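PDB 3FDU: putative enoyl-CoA hydratase/isomerase, which probably acts on the acyl chain of a coenzyme A thioester, as a hydratase or isomerase of the crotonase superfamily. Local coordinates for residues A[132-137]-A[162-167]. The protein carries 4 engineered substitutions. Sequence-based numbering, arbitrary orientation.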
loop_
_atom_site.group_PDB
_atom_site.type_symbol
_atom_site.label_atom_id
_atom_site.label_comp_id
_atom_site.label_asym_id
_atom_site.label_seq_id
_atom_site.Cartn_x
_atom_site.Cartn_y
_atom_site.Cartn_z
ATOM N N PHE A 132 17.615 -1.891 10.438
ATOM C CA PHE A 132 16.274 -1.837 11.030
ATOM C C PHE A 132 15.841 -3.221 11.545
ATOM O O PHE A 132 16.243 -4.247 11.015
ATOM C CB PHE A 132 15.245 -1.395 9.994
ATOM C CG PHE A 132 15.538 -0.064 9.317
ATOM C CD1 PHE A 132 15.000 1.113 9.828
ATOM C CD2 PHE A 132 16.293 -0.003 8.147
ATOM C CE1 PHE A 132 15.236 2.344 9.199
ATOM C CE2 PHE A 132 16.552 1.231 7.506
ATOM C CZ PHE A 132 16.027 2.412 8.031
ATOM N N GLN A 133 14.927 -3.232 12.523
ATOM C CA GLN A 133 14.335 -4.493 12.950
ATOM C C GLN A 133 13.052 -4.225 13.729
ATOM O O GLN A 133 12.961 -3.221 14.447
ATOM C CB GLN A 133 15.326 -5.273 13.846
ATOM C CG GLN A 133 14.797 -6.721 14.226
ATOM C CD GLN A 133 15.723 -7.333 15.273
ATOM O OE1 GLN A 133 16.479 -6.603 15.917
ATOM N NE2 GLN A 133 15.700 -8.644 15.404
ATOM N N ILE A 134 12.040 -5.097 13.543
ATOM C CA ILE A 134 10.847 -5.128 14.399
ATOM C C ILE A 134 10.877 -6.448 15.157
ATOM O O ILE A 134 10.392 -7.472 14.678
ATOM C CB ILE A 134 9.539 -5.100 13.551
ATOM C CG1 ILE A 134 9.707 -4.109 12.389
ATOM C CG2 ILE A 134 8.302 -4.664 14.417
ATOM C CD1 ILE A 134 8.433 -3.925 11.573
ATOM N N PRO A 135 11.478 -6.445 16.317
ATOM C CA PRO A 135 11.750 -7.694 17.049
ATOM C C PRO A 135 10.616 -8.175 17.929
ATOM O O PRO A 135 10.797 -9.197 18.645
ATOM C CB PRO A 135 12.939 -7.311 17.946
ATOM C CG PRO A 135 12.735 -5.841 18.201
ATOM C CD PRO A 135 12.093 -5.269 16.951
ATOM N N PHE A 136 9.453 -7.502 17.887
ATOM C CA PHE A 136 8.353 -7.820 18.831
ATOM C C PHE A 136 7.993 -9.306 18.852
ATOM O O PHE A 136 7.856 -9.906 19.919
ATOM C CB PHE A 136 7.064 -6.957 18.565
ATOM C CG PHE A 136 7.342 -5.441 18.472
ATOM C CD1 PHE A 136 8.112 -4.791 19.426
ATOM C CD2 PHE A 136 6.812 -4.684 17.426
ATOM C CE1 PHE A 136 8.378 -3.397 19.318
ATOM C CE2 PHE A 136 7.056 -3.326 17.335
ATOM C CZ PHE A 136 7.840 -2.697 18.266
ATOM N N VAL A 137 7.802 -9.927 17.701
ATOM C CA VAL A 137 7.448 -11.368 17.746
ATOM C C VAL A 137 8.486 -12.243 18.464
ATOM O O VAL A 137 8.131 -13.155 19.250
ATOM C CB VAL A 137 7.080 -11.923 16.348
ATOM C CG1 VAL A 137 7.000 -13.487 16.395
ATOM C CG2 VAL A 137 5.685 -11.331 15.921
ATOM N N GLU A 162 6.063 -10.278 6.328
ATOM C CA GLU A 162 7.478 -10.757 6.392
ATOM C C GLU A 162 8.321 -10.078 7.488
ATOM O O GLU A 162 9.028 -10.733 8.295
ATOM C CB GLU A 162 8.154 -10.634 4.993
ATOM C CG GLU A 162 9.688 -10.876 4.944
ATOM C CD GLU A 162 10.271 -10.625 3.557
ATOM O OE1 GLU A 162 11.480 -10.595 3.497
ATOM O OE2 GLU A 162 9.540 -10.406 2.562
ATOM N N LEU A 163 8.204 -8.769 7.611
ATOM C CA LEU A 163 9.000 -8.064 8.625
ATOM C C LEU A 163 8.451 -8.288 10.016
ATOM O O LEU A 163 9.209 -8.376 10.979
ATOM C CB LEU A 163 9.038 -6.559 8.327
ATOM C CG LEU A 163 9.603 -6.134 6.938
ATOM C CD1 LEU A 163 9.536 -4.593 6.677
ATOM C CD2 LEU A 163 11.057 -6.645 6.798
ATOM N N LEU A 164 7.132 -8.364 10.136
ATOM C CA LEU A 164 6.537 -8.568 11.482
ATOM C C LEU A 164 6.665 -10.031 11.907
ATOM O O LEU A 164 7.054 -10.300 13.055
ATOM C CB LEU A 164 5.065 -8.133 11.509
ATOM C CG LEU A 164 4.842 -6.614 11.527
ATOM C CD1 LEU A 164 3.342 -6.191 11.356
ATOM C CD2 LEU A 164 5.354 -6.036 12.800
ATOM N N PHE A 165 6.323 -10.978 11.028
ATOM C CA PHE A 165 6.317 -12.402 11.482
ATOM C C PHE A 165 7.765 -12.885 11.735
ATOM O O PHE A 165 8.023 -13.609 12.692
ATOM C CB PHE A 165 5.735 -13.354 10.442
ATOM C CG PHE A 165 4.211 -13.346 10.296
ATOM C CD1 PHE A 165 3.413 -12.340 10.845
ATOM C CD2 PHE A 165 3.602 -14.345 9.541
ATOM C CE1 PHE A 165 2.013 -12.343 10.647
ATOM C CE2 PHE A 165 2.222 -14.378 9.389
ATOM C CZ PHE A 165 1.429 -13.360 9.929
ATOM N N THR A 166 8.703 -12.561 10.837
ATOM C CA THR A 166 10.039 -13.157 10.957
ATOM C C THR A 166 10.863 -12.421 11.993
ATOM O O THR A 166 11.843 -12.973 12.518
ATOM C CB THR A 166 10.823 -13.164 9.634
ATOM O OG1 THR A 166 11.123 -11.818 9.222
ATOM C CG2 THR A 166 10.091 -13.918 8.537
ATOM N N ALA A 167 10.480 -11.167 12.261
ATOM C CA ALA A 167 11.249 -10.309 13.168
ATOM C C ALA A 167 12.705 -10.112 12.694
ATOM O O ALA A 167 13.610 -9.794 13.486
ATOM C CB ALA A 167 11.205 -10.864 14.612
HETATM O O HOH W 1 7.851 -8.619 15.169
HETATM O O HOH W 2 11.732 -7.065 11.340
#
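Gln133 reaches Ala167 with its side-chain amide. NE2 donates to Ala167 O at 3.1 Å, nearly straight at 163° and in the amide plane. With chi1 at -174° and chi2 at -171° the chain runs out straight and brings NE2 to the carbonyl. OE1 is hydrogen-bonded to Lys169 NZ, so both ends of the amide have a partner and its rotation is fixed. Ala167 has left the helix with positive phi, and its CA-H meets Ile134 O at 3.3 Å. Ile134 lays CG2 against Leu164 CD2, 3.6 Å away, the two side chains crossing at a slant. Leu151 of helix 147-155 touches both. Val137 sets CG2 3.3 Å from Leu164 O.

Two waters bridge the backbones. One accepts from Val137 N and donates to Ile134 O and Leu164 O, the last at 2.8 Å. The second accepts from Ile134 N and donates to Leu163 O at 2.9 Å. Outside the pair, Leu164 also packs on Met214 of the second subunit, and Thr166 O is hydrogen-bonded to NE2 of His198 of that subunit. The loop after strand 131-133 thus meets the C-terminal end of helix 157-166 through apolar packing, one direct side-chain hydrogen bond and two waters that give backbone polar atoms partners in a mostly buried contact.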